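Local coordinates for protein mucin-like protocadherin (Homo sapiens, PDB 6OAE) that probably joins neighbouring epithelial microvilli through calcium-dependent heterophilic adhesion to CDHR2, its amino-terminal pair of cadherin repeats being the part in this structure, at residues A3-F13 against L25-Q34. Sequence-based numbering, arbitrary orientation.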
ATOM      1  N   ALA A   3      -9.749 -40.212  21.817  1.00 66.91           N
ATOM      2  CA  ALA A   3      -9.208 -38.815  22.063  1.00 66.76           C
ATOM      3  C   ALA A   3      -7.673 -38.854  22.114  1.00 63.27           C
ATOM      4  O   ALA A   3      -7.090 -38.305  23.080  1.00 66.98           O
ATOM      5  CB  ALA A   3      -9.804 -38.244  23.335  1.00 67.38           C
ATOM      6  N   GLN A   4      -7.052 -39.476  21.103  1.00 59.75           N
ATOM      7  CA  GLN A   4      -5.586 -39.745  21.030  1.00 57.57           C
ATOM      8  C   GLN A   4      -4.984 -39.100  19.779  1.00 51.05           C
ATOM      9  O   GLN A   4      -3.982 -39.628  19.251  1.00 47.62           O
ATOM     10  CB  GLN A   4      -5.334 -41.261  21.068  1.00 61.62           C
ATOM     11  CG  GLN A   4      -5.585 -41.876  22.438  1.00 63.85           C
ATOM     12  CD  GLN A   4      -4.679 -41.256  23.472  1.00 67.21           C
ATOM     13  OE1 GLN A   4      -5.136 -40.613  24.414  1.00 71.19           O
ATOM     14  NE2 GLN A   4      -3.379 -41.421  23.281  1.00 67.20           N
ATOM     15  N   TYR A   5      -5.562 -37.986  19.329  1.00 46.69           N
ATOM     16  CA  TYR A   5      -5.041 -37.179  18.201  1.00 42.93           C
ATOM     17  C   TYR A   5      -4.937 -35.725  18.651  1.00 39.65           C
ATOM     18  O   TYR A   5      -5.884 -35.237  19.270  1.00 35.25           O
ATOM     19  CB  TYR A   5      -5.933 -37.278  16.962  1.00 43.84           C
ATOM     20  CG  TYR A   5      -5.884 -38.612  16.259  1.00 46.00           C
ATOM     21  CD1 TYR A   5      -4.682 -39.163  15.826  1.00 45.33           C
ATOM     22  CD2 TYR A   5      -7.051 -39.322  16.011  1.00 47.76           C
ATOM     23  CE1 TYR A   5      -4.640 -40.394  15.183  1.00 46.97           C
ATOM     24  CE2 TYR A   5      -7.027 -40.549  15.367  1.00 46.85           C
ATOM     25  CZ  TYR A   5      -5.821 -41.089  14.952  1.00 47.07           C
ATOM     26  OH  TYR A   5      -5.829 -42.303  14.322  1.00 46.93           O
ATOM     27  N   CYS A   6      -3.814 -35.085  18.338  1.00 37.62           N
ATOM     28  CA  CYS A   6      -3.612 -33.624  18.472  1.00 39.13           C
ATOM     29  C   CYS A   6      -4.741 -32.889  17.764  1.00 35.33           C
ATOM     30  O   CYS A   6      -5.133 -33.356  16.698  1.00 31.57           O
ATOM     31  CB  CYS A   6      -2.337 -33.158  17.799  1.00 42.83           C
ATOM     32  SG  CYS A   6      -0.886 -33.245  18.866  1.00 54.04           S
ATOM     33  N   SER A   7      -5.208 -31.785  18.345  1.00 32.15           N
ATOM     34  CA  SER A   7      -6.240 -30.904  17.759  1.00 30.94           C
ATOM     35  C   SER A   7      -6.043 -29.454  18.222  1.00 30.91           C
ATOM     36  O   SER A   7      -5.344 -29.198  19.248  1.00 30.56           O
ATOM     37  CB  SER A   7      -7.622 -31.394  18.090  1.00 31.91           C
ATOM     38  OG  SER A   7      -7.857 -31.355  19.486  1.00 31.39           O
ATOM     39  N   VAL A   8      -6.627 -28.557  17.449  1.00 28.87           N
ATOM     40  CA  VAL A   8      -6.843 -27.126  17.759  1.00 28.41           C
ATOM     41  C   VAL A   8      -8.309 -26.855  17.428  1.00 28.67           C
ATOM     42  O   VAL A   8      -8.825 -27.489  16.457  1.00 28.77           O
ATOM     43  CB  VAL A   8      -5.873 -26.219  16.982  1.00 27.37           C
ATOM     44  CG1 VAL A   8      -4.441 -26.512  17.384  1.00 26.95           C
ATOM     45  CG2 VAL A   8      -6.025 -26.326  15.456  1.00 27.54           C
ATOM     46  N   ASN A   9      -8.949 -25.984  18.194  1.00 28.77           N
ATOM     47  CA  ASN A   9     -10.368 -25.583  18.003  1.00 30.94           C
ATOM     48  C   ASN A   9     -10.452 -24.521  16.902  1.00 27.31           C
ATOM     49  O   ASN A   9     -11.540 -24.285  16.424  1.00 25.21           O
ATOM     50  CB  ASN A   9     -11.001 -25.091  19.306  1.00 35.89           C
ATOM     51  CG  ASN A   9     -10.601 -23.684  19.699  1.00 41.49           C
ATOM     52  OD1 ASN A   9      -9.426 -23.309  19.634  1.00 50.57           O
ATOM     53  ND2 ASN A   9     -11.571 -22.891  20.130  1.00 49.14           N
ATOM     54  N   LYS A  10      -9.332 -23.903  16.527  1.00 24.01           N
ATOM     55  CA  LYS A  10      -9.303 -22.813  15.514  1.00 23.55           C
ATOM     56  C   LYS A  10      -7.957 -22.870  14.805  1.00 22.36           C
ATOM     57  O   LYS A  10      -6.955 -23.068  15.478  1.00 21.59           O
ATOM     58  CB  LYS A  10      -9.558 -21.463  16.189  1.00 23.96           C
ATOM     59  CG  LYS A  10      -9.635 -20.281  15.236  1.00 24.94           C
ATOM     60  CD  LYS A  10      -9.952 -18.972  15.914  1.00 25.34           C
ATOM     61  CE  LYS A  10      -9.788 -17.811  14.957  1.00 26.27           C
ATOM     62  NZ  LYS A  10     -10.123 -16.505  15.568  1.00 27.30           N
ATOM     63  N   ASP A  11      -7.943 -22.745  13.484  1.00 21.43           N
ATOM     64  CA  ASP A  11      -6.671 -22.871  12.731  1.00 20.92           C
ATOM     65  C   ASP A  11      -6.536 -21.794  11.662  1.00 19.97           C
ATOM     66  O   ASP A  11      -5.503 -21.815  10.980  1.00 19.67           O
ATOM     67  CB  ASP A  11      -6.509 -24.300  12.210  1.00 21.13           C
ATOM     68  CG  ASP A  11      -7.549 -24.769  11.217  1.00 22.81           C
ATOM     69  OD1 ASP A  11      -8.355 -23.934  10.769  1.00 23.23           O
ATOM     70  OD2 ASP A  11      -7.534 -25.985  10.896  1.00 24.15           O
ATOM     71  N   ILE A  12      -7.510 -20.896  11.505  1.00 19.80           N
ATOM     72  CA  ILE A  12      -7.407 -19.723  10.590  1.00 20.74           C
ATOM     73  C   ILE A  12      -7.597 -18.475  11.445  1.00 21.23           C
ATOM     74  O   ILE A  12      -8.665 -18.336  12.089  1.00 21.09           O
ATOM     75  CB  ILE A  12      -8.411 -19.774   9.423  1.00 20.63           C
ATOM     76  CG1 ILE A  12      -8.200 -21.021   8.555  1.00 21.14           C
ATOM     77  CG2 ILE A  12      -8.361 -18.511   8.574  1.00 21.51           C
ATOM     78  CD1 ILE A  12      -9.264 -21.238   7.523  1.00 21.47           C
ATOM     79  N   PHE A  13      -6.601 -17.603  11.436  1.00 21.43           N
ATOM     80  CA  PHE A  13      -6.576 -16.345  12.221  1.00 21.76           C
ATOM     81  C   PHE A  13      -6.412 -15.195  11.253  1.00 23.17           C
ATOM     82  O   PHE A  13      -5.667 -15.337  10.256  1.00 25.18           O
ATOM     83  CB  PHE A  13      -5.455 -16.390  13.262  1.00 21.28           C
ATOM     84  CG  PHE A  13      -5.620 -17.537  14.216  1.00 21.13           C
ATOM     85  CD1 PHE A  13      -5.163 -18.808  13.883  1.00 20.71           C
ATOM     86  CD2 PHE A  13      -6.292 -17.367  15.422  1.00 20.85           C
ATOM     87  CE1 PHE A  13      -5.349 -19.869  14.751  1.00 21.03           C
ATOM     88  CE2 PHE A  13      -6.481 -18.426  16.287  1.00 20.94           C
ATOM     89  CZ  PHE A  13      -6.017 -19.680  15.953  1.00 21.56           C
ATOM     90  N   LEU A  25      -2.274 -17.607  20.143  1.00 23.29           N
ATOM     91  CA  LEU A  25      -3.300 -17.750  19.070  1.00 23.78           C
ATOM     92  C   LEU A  25      -4.221 -18.893  19.435  1.00 23.33           C
ATOM     93  O   LEU A  25      -5.439 -18.780  19.218  1.00 24.00           O
ATOM     94  CB  LEU A  25      -2.646 -18.074  17.720  1.00 24.44           C
ATOM     95  CG  LEU A  25      -1.751 -17.000  17.134  1.00 25.08           C
ATOM     96  CD1 LEU A  25      -1.062 -17.523  15.873  1.00 24.75           C
ATOM     97  CD2 LEU A  25      -2.550 -15.735  16.851  1.00 26.32           C
ATOM     98  N   VAL A  26      -3.665 -19.979  19.947  1.00 24.58           N
ATOM     99  CA  VAL A  26      -4.492 -21.188  20.175  1.00 25.98           C
ATOM    100  C   VAL A  26      -3.785 -22.162  21.116  1.00 25.85           C
ATOM    101  O   VAL A  26      -2.554 -22.266  21.082  1.00 25.33           O
ATOM    102  CB  VAL A  26      -4.863 -21.826  18.818  1.00 26.19           C
ATOM    103  CG1 VAL A  26      -3.695 -22.540  18.157  1.00 26.86           C
ATOM    104  CG2 VAL A  26      -6.059 -22.748  18.939  1.00 27.54           C
ATOM    105  N   ASP A  27      -4.587 -22.849  21.913  1.00 27.28           N
ATOM    106  CA  ASP A  27      -4.171 -24.008  22.737  1.00 30.54           C
ATOM    107  C   ASP A  27      -4.121 -25.234  21.814  1.00 30.69           C
ATOM    108  O   ASP A  27      -5.054 -25.441  21.011  1.00 31.44           O
ATOM    109  CB  ASP A  27      -5.092 -24.156  23.944  1.00 34.38           C
ATOM    110  CG  ASP A  27      -4.961 -23.033  24.973  1.00 37.58           C
ATOM    111  OD1 ASP A  27      -4.318 -21.992  24.678  1.00 42.20           O
ATOM    112  OD2 ASP A  27      -5.495 -23.199  26.067  1.00 42.01           O
ATOM    113  N   ILE A  28      -3.049 -25.996  21.885  1.00 28.65           N
ATOM    114  CA  ILE A  28      -2.902 -27.258  21.122  1.00 29.67           C
ATOM    115  C   ILE A  28      -3.248 -28.370  22.103  1.00 32.03           C
ATOM    116  O   ILE A  28      -2.577 -28.463  23.154  1.00 32.15           O
ATOM    117  CB  ILE A  28      -1.499 -27.403  20.527  1.00 29.27           C
ATOM    118  CG1 ILE A  28      -1.112 -26.173  19.692  1.00 27.69           C
ATOM    119  CG2 ILE A  28      -1.379 -28.704  19.719  1.00 29.94           C
ATOM    120  CD1 ILE A  28       0.369 -26.036  19.455  1.00 27.49           C
ATOM    121  N   HIS A  29      -4.281 -29.141  21.792  1.00 34.23           N
ATOM    122  CA  HIS A  29      -4.660 -30.348  22.574  0.50 35.12           C
ATOM    123  C   HIS A  29      -3.698 -31.459  22.162  1.00 35.96           C
ATOM    124  O   HIS A  29      -3.716 -31.842  20.961  1.00 35.51           O
ATOM    125  CB  HIS A  29      -6.129 -30.746  22.389  0.50 36.19           C
ATOM    126  CG  HIS A  29      -6.422 -32.095  22.965  0.50 37.74           C
ATOM    127  ND1 HIS A  29      -6.414 -32.332  24.328  0.50 37.49           N
ATOM    128  CD2 HIS A  29      -6.693 -33.280  22.373  0.50 38.04           C
ATOM    129  CE1 HIS A  29      -6.685 -33.603  24.549  0.50 37.97           C
ATOM    130  NE2 HIS A  29      -6.861 -34.206  23.363  0.50 38.27           N
ATOM    131  N   VAL A  30      -2.875 -31.921  23.105  1.00 36.54           N
ATOM    132  CA  VAL A  30      -1.815 -32.931  22.864  1.00 39.19           C
ATOM    133  C   VAL A  30      -2.165 -34.152  23.705  1.00 41.97           C
ATOM    134  O   VAL A  30      -2.337 -34.015  24.911  1.00 41.50           O
ATOM    135  CB  VAL A  30      -0.423 -32.362  23.193  1.00 40.14           C
ATOM    136  CG1 VAL A  30       0.672 -33.387  22.948  1.00 40.52           C
ATOM    137  CG2 VAL A  30      -0.140 -31.082  22.397  1.00 38.57           C
ATOM    138  N   PRO A  31      -2.306 -35.365  23.115  1.00 44.47           N
ATOM    139  CA  PRO A  31      -2.606 -36.560  23.909  1.00 45.69           C
ATOM    140  C   PRO A  31      -1.418 -36.894  24.819  1.00 46.85           C
ATOM    141  O   PRO A  31      -0.287 -36.633  24.411  1.00 44.80           O
ATOM    142  CB  PRO A  31      -2.823 -37.684  22.877  1.00 45.61           C
ATOM    143  CG  PRO A  31      -2.990 -36.961  21.544  1.00 46.00           C
ATOM    144  CD  PRO A  31      -2.194 -35.674  21.679  1.00 45.49           C
ATOM    145  N   GLU A  32      -1.681 -37.456  26.005  1.00 49.39           N
ATOM    146  CA  GLU A  32      -0.612 -37.932  26.929  1.00 50.53           C
ATOM    147  C   GLU A  32       0.343 -38.821  26.118  1.00 48.88           C
ATOM    148  O   GLU A  32      -0.159 -39.696  25.390  1.00 49.72           O
ATOM    149  CB  GLU A  32      -1.207 -38.666  28.136  1.00 54.36           C
ATOM    150  CG  GLU A  32      -0.192 -38.957  29.233  1.00 58.00           C
ATOM    151  CD  GLU A  32       0.473 -37.722  29.827  1.00 61.87           C
ATOM    152  OE1 GLU A  32      -0.263 -36.814  30.291  1.00 64.53           O
ATOM    153  OE2 GLU A  32       1.724 -37.659  29.811  1.00 64.02           O
ATOM    154  N   GLY A  33       1.654 -38.563  26.198  1.00 46.82           N
ATOM    155  CA  GLY A  33       2.709 -39.345  25.523  1.00 45.47           C
ATOM    156  C   GLY A  33       3.164 -38.749  24.202  1.00 45.79           C
ATOM    157  O   GLY A  33       4.135 -39.290  23.629  1.00 46.75           O
ATOM    158  N   GLN A  34       2.508 -37.687  23.715  1.00 45.28           N
ATOM    159  CA  GLN A  34       2.890 -36.980  22.459  1.00 45.15           C
ATOM    160  C   GLN A  34       3.499 -35.612  22.811  1.00 43.04           C
ATOM    161  O   GLN A  34       3.262 -35.133  23.918  1.00 40.59           O
ATOM    162  CB  GLN A  34       1.682 -36.834  21.522  1.00 46.90           C
ATOM    163  CG  GLN A  34       1.323 -38.122  20.779  1.00 48.13           C
ATOM    164  CD  GLN A  34       0.127 -37.984  19.869  1.00 48.86           C
ATOM    165  OE1 GLN A  34      -0.008 -37.011  19.127  1.00 50.62           O
ATOM    166  NE2 GLN A  34      -0.751 -38.973  19.909  1.00 49.07           N
TER
HETATM  167  O   HOH W   1      -1.757 -36.785  17.315  1.00 36.94           O
HETATM  168  O   HOH W   2      -7.722 -25.355  20.664  1.00 28.76           O
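S7 and H29 pair their backbones antiparallel within the first cadherin repeat, a Greek-key beta sandwich, where the N-terminal chain 3-13 runs beside 25-34 before joining strand 79-91 of one sheet; 26-27 borders the other. The pair is a single hydrogen-bonded bridge: S7 N gives to H29 O at 3.0 Å, and H29 N returns a bond to S7 O. Beside it C6 CA lies 3.1 Å from H29 O, a CA-H...O contact that adds a second hydrogen to the same carbonyl.

Water mediates polar links on both sides of this bridge. One molecule accepts from C6 N and lies very close to Q34 OE1, a link too short to be taken at face value; another accepts from N9 N and donates to both N9 OD1 and D27 O, spanning the chains where they begin to diverge. Q34, extended beyond CG, also sends a weak bond from NE2 to Q4 O.

Apolar contacts fill the rest. The compact, puckered ring of P31 packs against the backbone, its CG 3.4 Å from Q4 C, while CD meets C6 SG, whose disulfide to C74 ties the N-terminal chain to strand 67-76. Branched V8 sets CG1 alongside I28 CG1 at 4.1 Å, with CB facing V26 CG2.

At the other end F13 turns CG anti to its carbonyl carbon (chi1 -59°), which carries the ring towards 25-26. L25 CB sits over one face in a CH-pi contact, 4.2 Å from the centroid. With the ring of F13 cut back to an alanine, L25 CB and V26 CB would probably lose their aromatic partner and a gap would open between the chains. The ring's outer end completes the fit, with F13 CZ 3.8 Å from V26 CB.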